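Local coordinates for protein oxidoreductase, 2OG-Fe(II) oxygenase family (Burkholderia pseudomallei, PDB 6N1F) that binds an iron ion and probably catalyses metal-dependent oxidation reactions of the 2OG-Fe(II) oxygenase type, at residues 94-99 with 162-167; 115-120 with 222-227; 128-131 with 135-138. All coordinates share one frame; numbering follows the deposited sequence.

From the N terminus, contact 1 closes the loop from 94-99 to 162-167, joining the residues after strand 94-95 to the approach to strand 166-171. Inside that loop the chain runs through helix 109-117, helix 120-130 and the start of strand 137-147. Contact 3 closes a short loop there, joining the end of helix 120-130 (128-131) to 135-138, and it is nested in the loops of both other contacts. Contact 2 starts within the loop of contact 1 and ends beyond it, at 222-227, so these two cross. Strands 166-171, 218-227 and 137-147 are consecutive neighbours in the large antiparallel sheet, to which contacts 2 and 3 tie the two helices.

Contact 1. Residues 94-99 with 162-167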
loop_
_atom_site.group_PDB
_atom_site.type_symbol
_atom_site.label_atom_id
_atom_site.label_comp_id
_atom_site.label_asym_id
_atom_site.label_seq_id
_atom_site.Cartn_x
_atom_site.Cartn_y
_atom_site.Cartn_z
HETATM N N MSE A 94 4.595 -1.874 11.486
HETATM C CA MSE A 94 3.494 -1.808 12.425
HETATM C C MSE A 94 2.542 -2.993 12.263
HETATM O O MSE A 94 2.166 -3.319 11.134
HETATM C CB MSE A 94 2.748 -0.512 12.218
HETATM C CG MSE A 94 1.480 -0.409 12.972
HETATM SE SE MSE A 94 1.189 1.475 13.260
HETATM C CE MSE A 94 2.379 1.748 14.765
ATOM N N VAL A 95 2.150 -3.624 13.376
ATOM C CA VAL A 95 1.261 -4.780 13.357
ATOM C C VAL A 95 -0.099 -4.375 13.916
ATOM O O VAL A 95 -0.225 -3.423 14.690
ATOM C CB VAL A 95 1.838 -5.975 14.147
ATOM C CG1 VAL A 95 3.208 -6.367 13.623
ATOM C CG2 VAL A 95 1.904 -5.654 15.624
ATOM N N ASP A 96 -1.135 -5.140 13.536
ATOM C CA ASP A 96 -2.527 -4.813 13.859
ATOM C C ASP A 96 -3.335 -6.105 14.048
ATOM O O ASP A 96 -4.234 -6.433 13.273
ATOM C CB ASP A 96 -3.140 -3.929 12.770
ATOM C CG ASP A 96 -4.507 -3.400 13.150
ATOM O OD1 ASP A 96 -4.840 -3.442 14.350
ATOM O OD2 ASP A 96 -5.248 -2.952 12.250
ATOM N N ARG A 97 -3.040 -6.837 15.123
ATOM C CA ARG A 97 -3.606 -8.168 15.325
ATOM C C ARG A 97 -5.079 -8.124 15.724
ATOM O O ARG A 97 -5.549 -7.176 16.363
ATOM C CB ARG A 97 -2.827 -8.926 16.397
ATOM C CG ARG A 97 -1.387 -9.160 16.038
ATOM C CD ARG A 97 -0.720 -10.058 17.044
ATOM N NE ARG A 97 0.720 -9.841 17.033
ATOM C CZ ARG A 97 1.347 -8.974 17.819
ATOM N NH1 ARG A 97 0.659 -8.245 18.690
ATOM N NH2 ARG A 97 2.663 -8.838 17.740
ATOM N N ALA A 98 -5.796 -9.195 15.365
ATOM C CA ALA A 98 -7.224 -9.300 15.646
ATOM C C ALA A 98 -7.497 -9.113 17.129
ATOM O O ALA A 98 -6.875 -9.759 17.977
ATOM C CB ALA A 98 -7.761 -10.656 15.181
ATOM N N GLY A 99 -8.427 -8.216 17.438
ATOM C CA GLY A 99 -8.752 -7.896 18.811
ATOM C C GLY A 99 -7.810 -6.926 19.488
ATOM O O GLY A 99 -8.038 -6.583 20.656
ATOM N N PRO A 162 -12.021 -4.949 9.641
ATOM C CA PRO A 162 -13.155 -4.365 8.907
ATOM C C PRO A 162 -13.156 -2.850 8.865
ATOM O O PRO A 162 -13.998 -2.278 8.165
ATOM C CB PRO A 162 -14.371 -4.884 9.686
ATOM C CG PRO A 162 -13.854 -5.064 11.072
ATOM C CD PRO A 162 -12.453 -5.583 10.898
ATOM N N ASP A 163 -12.259 -2.182 9.585
ATOM C CA ASP A 163 -12.223 -0.726 9.626
ATOM C C ASP A 163 -11.162 -0.126 8.712
ATOM O O ASP A 163 -11.024 1.097 8.671
ATOM C CB ASP A 163 -12.003 -0.243 11.067
ATOM C CG ASP A 163 -13.110 -0.682 12.003
ATOM O OD1 ASP A 163 -14.297 -0.454 11.684
ATOM O OD2 ASP A 163 -12.801 -1.274 13.060
ATOM N N TYR A 164 -10.408 -0.942 7.980
ATOM C CA TYR A 164 -9.483 -0.391 6.995
ATOM C C TYR A 164 -10.275 0.245 5.862
ATOM O O TYR A 164 -11.098 -0.423 5.230
ATOM C CB TYR A 164 -8.577 -1.479 6.436
ATOM C CG TYR A 164 -7.525 -2.021 7.364
ATOM C CD1 TYR A 164 -7.202 -1.380 8.542
ATOM C CD2 TYR A 164 -6.843 -3.181 7.038
ATOM C CE1 TYR A 164 -6.226 -1.891 9.376
ATOM C CE2 TYR A 164 -5.872 -3.690 7.853
ATOM C CZ TYR A 164 -5.566 -3.052 9.018
ATOM O OH TYR A 164 -4.587 -3.587 9.817
ATOM N N GLU A 165 -10.028 1.528 5.590
ATOM C CA GLU A 165 -10.709 2.218 4.497
ATOM C C GLU A 165 -9.859 2.345 3.248
ATOM O O GLU A 165 -10.380 2.297 2.131
ATOM C CB GLU A 165 -11.127 3.618 4.920
ATOM C CG GLU A 165 -12.390 3.703 5.702
ATOM C CD GLU A 165 -12.760 5.140 5.938
ATOM O OE1 GLU A 165 -12.967 5.511 7.110
ATOM O OE2 GLU A 165 -12.808 5.899 4.943
ATOM N N PHE A 166 -8.567 2.562 3.406
ATOM C CA PHE A 166 -7.701 2.759 2.262
ATOM C C PHE A 166 -6.402 2.041 2.520
ATOM O O PHE A 166 -6.000 1.823 3.665
ATOM C CB PHE A 166 -7.418 4.235 1.969
ATOM C CG PHE A 166 -8.634 5.023 1.604
ATOM C CD1 PHE A 166 -9.177 4.940 0.328
ATOM C CD2 PHE A 166 -9.237 5.851 2.538
ATOM C CE1 PHE A 166 -10.305 5.675 -0.005
ATOM C CE2 PHE A 166 -10.361 6.586 2.212
ATOM C CZ PHE A 166 -10.898 6.497 0.941
ATOM N N SER A 167 -5.763 1.675 1.431
ATOM C CA SER A 167 -4.461 1.057 1.425
ATOM C C SER A 167 -3.546 1.924 0.574
ATOM O O SER A 167 -3.985 2.496 -0.426
ATOM C CB SER A 167 -4.564 -0.373 0.860
ATOM O OG SER A 167 -3.284 -0.936 0.694
#
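Tyr164 and Asp96 meet through a single buried hydrogen bond, in which Tyr164 OH donates to Asp96 OD2 at 2.6 Å. The carboxylate oxygen receives it on its anti lone pair, the one turned away from OD1, and lies at the edge of the phenol ring, near its plane. The same oxygen also takes a salt bridge from Arg139 NE and a bond from Asn161 ND2; three donors thus grip one oxygen and probably favour the charged carboxylate. The side chains approach head-on, and carboxylate and ring planes are turned 46° apart. The backbones stay well separated, with 10.7 Å between Asp96 CA and Tyr164 CA, and the long tyrosine spans most of that gap. On the other side CG of Asp96 is anti to the backbone N (chi1 -172°), which carries the carboxylate out to the hydroxyl. Tyr164 lies on the approach to strand 166-171 of the large antiparallel sheet, where Glu165 and Phe166 share Tyr226 as partner, a classic beta bulge. The sheet belongs to the double-stranded beta-helix (jelly-roll) core known from 2OG-Fe(II) oxygenases, in which His155, Asp157 and His209 bind the iron. The Tyr164 side chain is about 5 Å from that of Asp157 and about 8 Å from the metal. Farther out, the Tyr164 ring stacks with Phe225 of the adjoining strand 218-227.

Contact 2. Residues 115-120 with 222-227; sequences NLLGDA and LVYFYS
Leu117, in the last turn of helix 109-117, points its CB toward strand 218-227 and enters between Leu222 and Tyr224. Its CG is anti to the carbonyl carbon (chi1 -63°), and from there the two methyl groups part. CD1 lies over one face of the Tyr224 ring, 3.9 Å from the ring centroid and 14° off the normal, a CH-pi contact. It is displaced slightly toward the rim, where Tyr224 CD2 is 3.8 Å away. The same CD1 methyl also meets Leu222 CD2, at 3.9 Å, so it bridges two residues whose side chains project from the same side of the strand. CD2 of Leu117 reaches farther along the ring, 4.0 Å from both Tyr224 CE2 and Tyr224 OH. The backbone of Leu117 adds a polar layer through one water. This water donates to Leu117 O at 2.8 Å and is also hydrogen-bonded to Tyr224 OH and, at 2.6 Å, to Tyr226 OH, lying in the plane of the Tyr226 ring. It thereby links the carbonyl at the helix end to two buried phenols that Leu117 O does not bond directly. Beyond Leu117 the chain leaves the helix at Gly118, and Asp119 N-caps helix 120-130. Phe57 touches both Leu117 and Tyr224, while Ile65 of helix 59-70 packs on Leu222. Leu117 is thus set against the middle of the large antiparallel sheet, on strand 218-227, which has strands 166-171 and 137-147 for neighbours.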
loop_
_atom_site.group_PDB
_atom_site.type_symbol
_atom_site.label_atom_id
_atom_site.label_comp_id
_atom_site.label_asym_id
_atom_site.label_seq_id
_atom_site.Cartn_x
_atom_site.Cartn_y
_atom_site.Cartn_z
ATOM N N ASN A 115 7.461 8.002 10.719
ATOM C CA ASN A 115 7.443 9.457 10.878
ATOM C C ASN A 115 7.275 10.153 9.537
ATOM O O ASN A 115 6.557 11.154 9.434
ATOM C CB ASN A 115 8.733 9.955 11.549
ATOM C CG ASN A 115 8.754 9.747 13.063
ATOM O OD1 ASN A 115 7.715 9.657 13.718
ATOM N ND2 ASN A 115 9.958 9.683 13.625
ATOM N N LEU A 116 7.955 9.654 8.506
ATOM C CA LEU A 116 7.788 10.202 7.167
ATOM C C LEU A 116 6.375 9.968 6.657
ATOM O O LEU A 116 5.747 10.871 6.088
ATOM C CB LEU A 116 8.802 9.569 6.216
ATOM C CG LEU A 116 10.092 10.346 6.021
ATOM C CD1 LEU A 116 11.182 9.435 5.492
ATOM C CD2 LEU A 116 9.839 11.476 5.057
ATOM N N LEU A 117 5.873 8.741 6.825
ATOM C CA LEU A 117 4.554 8.415 6.299
ATOM C C LEU A 117 3.484 9.286 6.934
ATOM O O LEU A 117 2.495 9.637 6.279
ATOM C CB LEU A 117 4.249 6.931 6.535
ATOM C CG LEU A 117 5.161 5.920 5.845
ATOM C CD1 LEU A 117 4.593 4.501 6.026
ATOM C CD2 LEU A 117 5.317 6.252 4.364
ATOM N N GLY A 118 3.686 9.675 8.191
ATOM C CA GLY A 118 2.666 10.406 8.896
ATOM C C GLY A 118 3.006 11.855 9.142
ATOM O O GLY A 118 2.406 12.480 10.019
ATOM N N ASP A 119 3.967 12.407 8.404
ATOM C CA ASP A 119 4.317 13.791 8.658
ATOM C C ASP A 119 3.230 14.706 8.094
ATOM O O ASP A 119 2.289 14.262 7.431
ATOM C CB ASP A 119 5.696 14.121 8.086
ATOM C CG ASP A 119 5.769 13.978 6.567
ATOM O OD1 ASP A 119 4.725 13.848 5.892
ATOM O OD2 ASP A 119 6.901 14.003 6.043
ATOM N N ALA A 120 3.373 16.003 8.363
ATOM C CA ALA A 120 2.329 16.960 8.005
ATOM C C ALA A 120 2.078 16.975 6.503
ATOM O O ALA A 120 0.925 17.037 6.057
ATOM C CB ALA A 120 2.710 18.360 8.498
ATOM N N LEU A 222 6.322 -0.995 -0.041
ATOM C CA LEU A 222 5.880 -0.579 1.288
ATOM C C LEU A 222 4.359 -0.464 1.280
ATOM O O LEU A 222 3.796 0.325 0.511
ATOM C CB LEU A 222 6.523 0.758 1.675
ATOM C CG LEU A 222 6.517 1.158 3.143
ATOM C CD1 LEU A 222 7.411 2.365 3.315
ATOM C CD2 LEU A 222 5.144 1.480 3.648
ATOM N N VAL A 223 3.699 -1.206 2.166
ATOM C CA VAL A 223 2.246 -1.296 2.195
ATOM C C VAL A 223 1.765 -0.797 3.552
ATOM O O VAL A 223 2.298 -1.202 4.588
ATOM C CB VAL A 223 1.775 -2.742 1.939
ATOM C CG1 VAL A 223 0.278 -2.844 2.094
ATOM C CG2 VAL A 223 2.193 -3.199 0.556
ATOM N N TYR A 224 0.766 0.080 3.556
ATOM C CA TYR A 224 0.178 0.466 4.834
ATOM C C TYR A 224 -1.307 0.744 4.678
ATOM O O TYR A 224 -1.815 0.940 3.572
ATOM C CB TYR A 224 0.884 1.666 5.489
ATOM C CG TYR A 224 1.083 2.952 4.694
ATOM C CD1 TYR A 224 0.397 4.117 5.032
ATOM C CD2 TYR A 224 2.019 3.025 3.667
ATOM C CE1 TYR A 224 0.609 5.314 4.338
ATOM C CE2 TYR A 224 2.235 4.216 2.963
ATOM C CZ TYR A 224 1.532 5.349 3.301
ATOM O OH TYR A 224 1.759 6.504 2.590
ATOM N N PHE A 225 -1.992 0.783 5.822
ATOM C CA PHE A 225 -3.444 0.771 5.875
ATOM C C PHE A 225 -3.950 1.901 6.760
ATOM O O PHE A 225 -3.421 2.137 7.849
ATOM C CB PHE A 225 -3.938 -0.589 6.386
ATOM C CG PHE A 225 -3.498 -1.747 5.520
ATOM C CD1 PHE A 225 -4.310 -2.214 4.504
ATOM C CD2 PHE A 225 -2.260 -2.337 5.706
ATOM C CE1 PHE A 225 -3.908 -3.262 3.702
ATOM C CE2 PHE A 225 -1.850 -3.381 4.911
ATOM C CZ PHE A 225 -2.676 -3.848 3.909
ATOM N N TYR A 226 -4.975 2.593 6.277
ATOM C CA TYR A 226 -5.548 3.761 6.930
ATOM C C TYR A 226 -6.945 3.435 7.450
ATOM O O TYR A 226 -7.756 2.824 6.744
ATOM C CB TYR A 226 -5.647 4.943 5.955
ATOM C CG TYR A 226 -4.444 5.845 5.823
ATOM C CD1 TYR A 226 -4.062 6.683 6.860
ATOM C CD2 TYR A 226 -3.718 5.904 4.640
ATOM C CE1 TYR A 226 -2.983 7.545 6.738
ATOM C CE2 TYR A 226 -2.624 6.765 4.512
ATOM C CZ TYR A 226 -2.266 7.578 5.565
ATOM O OH TYR A 226 -1.192 8.429 5.465
ATOM N N SER A 227 -7.219 3.854 8.680
ATOM C CA SER A 227 -8.532 3.743 9.294
ATOM C C SER A 227 -8.797 5.009 10.098
ATOM O O SER A 227 -7.864 5.646 10.587
ATOM C CB SER A 227 -8.622 2.511 10.207
ATOM O OG SER A 227 -9.874 2.432 10.881
HETATM O O HOH W 1 0.989 8.723 4.133
#

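Contact 3. Residues 128-131 with 135-138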
loop_
_atom_site.group_PDB
_atom_site.type_symbol
_atom_site.label_atom_id
_atom_site.label_comp_id
_atom_site.label_asym_id
_atom_site.label_seq_id
_atom_site.Cartn_x
_atom_site.Cartn_y
_atom_site.Cartn_z
ATOM N N ASP A 128 -6.603 15.341 1.713
ATOM C CA ASP A 128 -7.271 15.795 0.500
ATOM C C ASP A 128 -7.652 14.617 -0.391
ATOM O O ASP A 128 -8.721 14.615 -1.014
ATOM C CB ASP A 128 -6.366 16.757 -0.260
ATOM C CG ASP A 128 -6.118 18.041 0.510
ATOM O OD1 ASP A 128 -6.634 18.154 1.642
ATOM O OD2 ASP A 128 -5.416 18.925 -0.019
HETATM N N MSE A 129 -6.790 13.613 -0.454
HETATM C CA MSE A 129 -6.943 12.477 -1.353
HETATM C C MSE A 129 -8.201 11.718 -0.981
HETATM O O MSE A 129 -8.970 11.311 -1.844
HETATM C CB MSE A 129 -5.699 11.579 -1.282
HETATM C CG MSE A 129 -5.850 10.189 -1.849
HETATM SE SE MSE A 129 -5.340 10.104 -3.720
HETATM C CE MSE A 129 -3.539 10.850 -3.650
ATOM N N PHE A 130 -8.411 11.560 0.325
ATOM C CA PHE A 130 -9.583 10.859 0.818
ATOM C C PHE A 130 -10.816 11.746 0.823
ATOM O O PHE A 130 -11.936 11.229 0.894
ATOM C CB PHE A 130 -9.315 10.298 2.223
ATOM C CG PHE A 130 -8.142 9.341 2.295
ATOM C CD1 PHE A 130 -7.647 8.725 1.154
ATOM C CD2 PHE A 130 -7.534 9.063 3.510
ATOM C CE1 PHE A 130 -6.560 7.857 1.218
ATOM C CE2 PHE A 130 -6.445 8.195 3.589
ATOM C CZ PHE A 130 -5.958 7.594 2.434
ATOM N N GLY A 131 -10.642 13.061 0.749
ATOM C CA GLY A 131 -11.781 13.958 0.704
ATOM C C GLY A 131 -12.580 14.054 1.987
ATOM O O GLY A 131 -13.814 14.136 1.933
ATOM N N GLU A 135 -9.810 12.597 11.008
ATOM C CA GLU A 135 -8.463 12.137 11.297
ATOM C C GLU A 135 -8.313 10.675 10.896
ATOM O O GLU A 135 -9.128 9.827 11.271
ATOM C CB GLU A 135 -8.183 12.322 12.787
ATOM C CG GLU A 135 -6.952 11.620 13.325
ATOM C CD GLU A 135 -6.608 12.088 14.732
ATOM O OE1 GLU A 135 -5.409 12.302 15.004
ATOM O OE2 GLU A 135 -7.533 12.260 15.564
ATOM N N TYR A 136 -7.273 10.379 10.137
ATOM C CA TYR A 136 -6.957 9.009 9.767
ATOM C C TYR A 136 -5.693 8.557 10.485
ATOM O O TYR A 136 -4.816 9.366 10.811
ATOM C CB TYR A 136 -6.791 8.862 8.256
ATOM C CG TYR A 136 -8.092 8.676 7.509
ATOM C CD1 TYR A 136 -8.474 7.428 7.036
ATOM C CD2 TYR A 136 -8.944 9.746 7.277
ATOM C CE1 TYR A 136 -9.663 7.256 6.347
ATOM C CE2 TYR A 136 -10.130 9.579 6.594
ATOM C CZ TYR A 136 -10.492 8.342 6.131
ATOM O OH TYR A 136 -11.685 8.187 5.446
ATOM N N PHE A 137 -5.633 7.258 10.762
ATOM C CA PHE A 137 -4.530 6.629 11.469
ATOM C C PHE A 137 -3.919 5.552 10.592
ATOM O O PHE A 137 -4.639 4.820 9.909
ATOM C CB PHE A 137 -5.000 5.995 12.781
ATOM C CG PHE A 137 -5.773 6.933 13.659
ATOM C CD1 PHE A 137 -5.126 7.684 14.618
ATOM C CD2 PHE A 137 -7.143 7.064 13.518
ATOM C CE1 PHE A 137 -5.829 8.554 15.434
ATOM C CE2 PHE A 137 -7.853 7.933 14.325
ATOM C CZ PHE A 137 -7.193 8.680 15.287
ATOM N N ILE A 138 -2.595 5.446 10.624
ATOM C CA ILE A 138 -1.906 4.329 9.983
ATOM C C ILE A 138 -1.925 3.163 10.971
ATOM O O ILE A 138 -1.265 3.210 12.009
ATOM C CB ILE A 138 -0.474 4.705 9.580
ATOM C CG1 ILE A 138 -0.477 5.821 8.528
ATOM C CG2 ILE A 138 0.274 3.497 9.047
ATOM C CD1 ILE A 138 0.908 6.400 8.219
#
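Phe130 and Tyr136 form an edge-to-face aromatic pair, the edge of Phe130 directed at the face of Tyr136. The ring centroids are 5.0 Å apart and the planes make an angle of 56°, so the pair is tilted well away from a perpendicular T. One atom does most of the touching: Phe130 CD2 stands over the centre of the tyrosine ring, 3.8 Å above its plane. It is therefore almost equally far from all six ring carbons, with Tyr136 CE1 at 4.0 Å. The neighbouring Phe130 CE2 leans toward one side of the ring and comes to 4.1 Å from Tyr136 CD1. Both side chains place CG anti to the carbonyl carbon and beside the backbone N, but they differ in the second torsion. Phe130, with chi2 at -19°, has its ring turned far from the perpendicular setting common for phenylalanine, and this rotation brings the CD2-CE2 side of the ring to its partner, at a slant. Tyr136, with chi2 at -104°, keeps a setting nearer that perpendicular one and offers a broad face instead. At its far end Tyr136 OH is hydrogen-bonded to Glu165 OE2, on the approach to strand 166-171, which should restrict the swing of the ring. Phe130 has further aromatic partners, stacking with Phe166 and meeting Tyr226 edge-to-face, so the pair belongs to a larger aromatic cluster. Gly131 is the first residue to leave helical geometry, with positive phi, after helix 120-130, and a short loop then leads into strand 137-147. What results is a short helix-to-strand connection with an aromatic pair across the loop; the pair, with Phe166 and Tyr226, sets the helix end against the large antiparallel sheet, consistent with the double-stranded beta-helix core of 2OG-Fe(II) oxygenases.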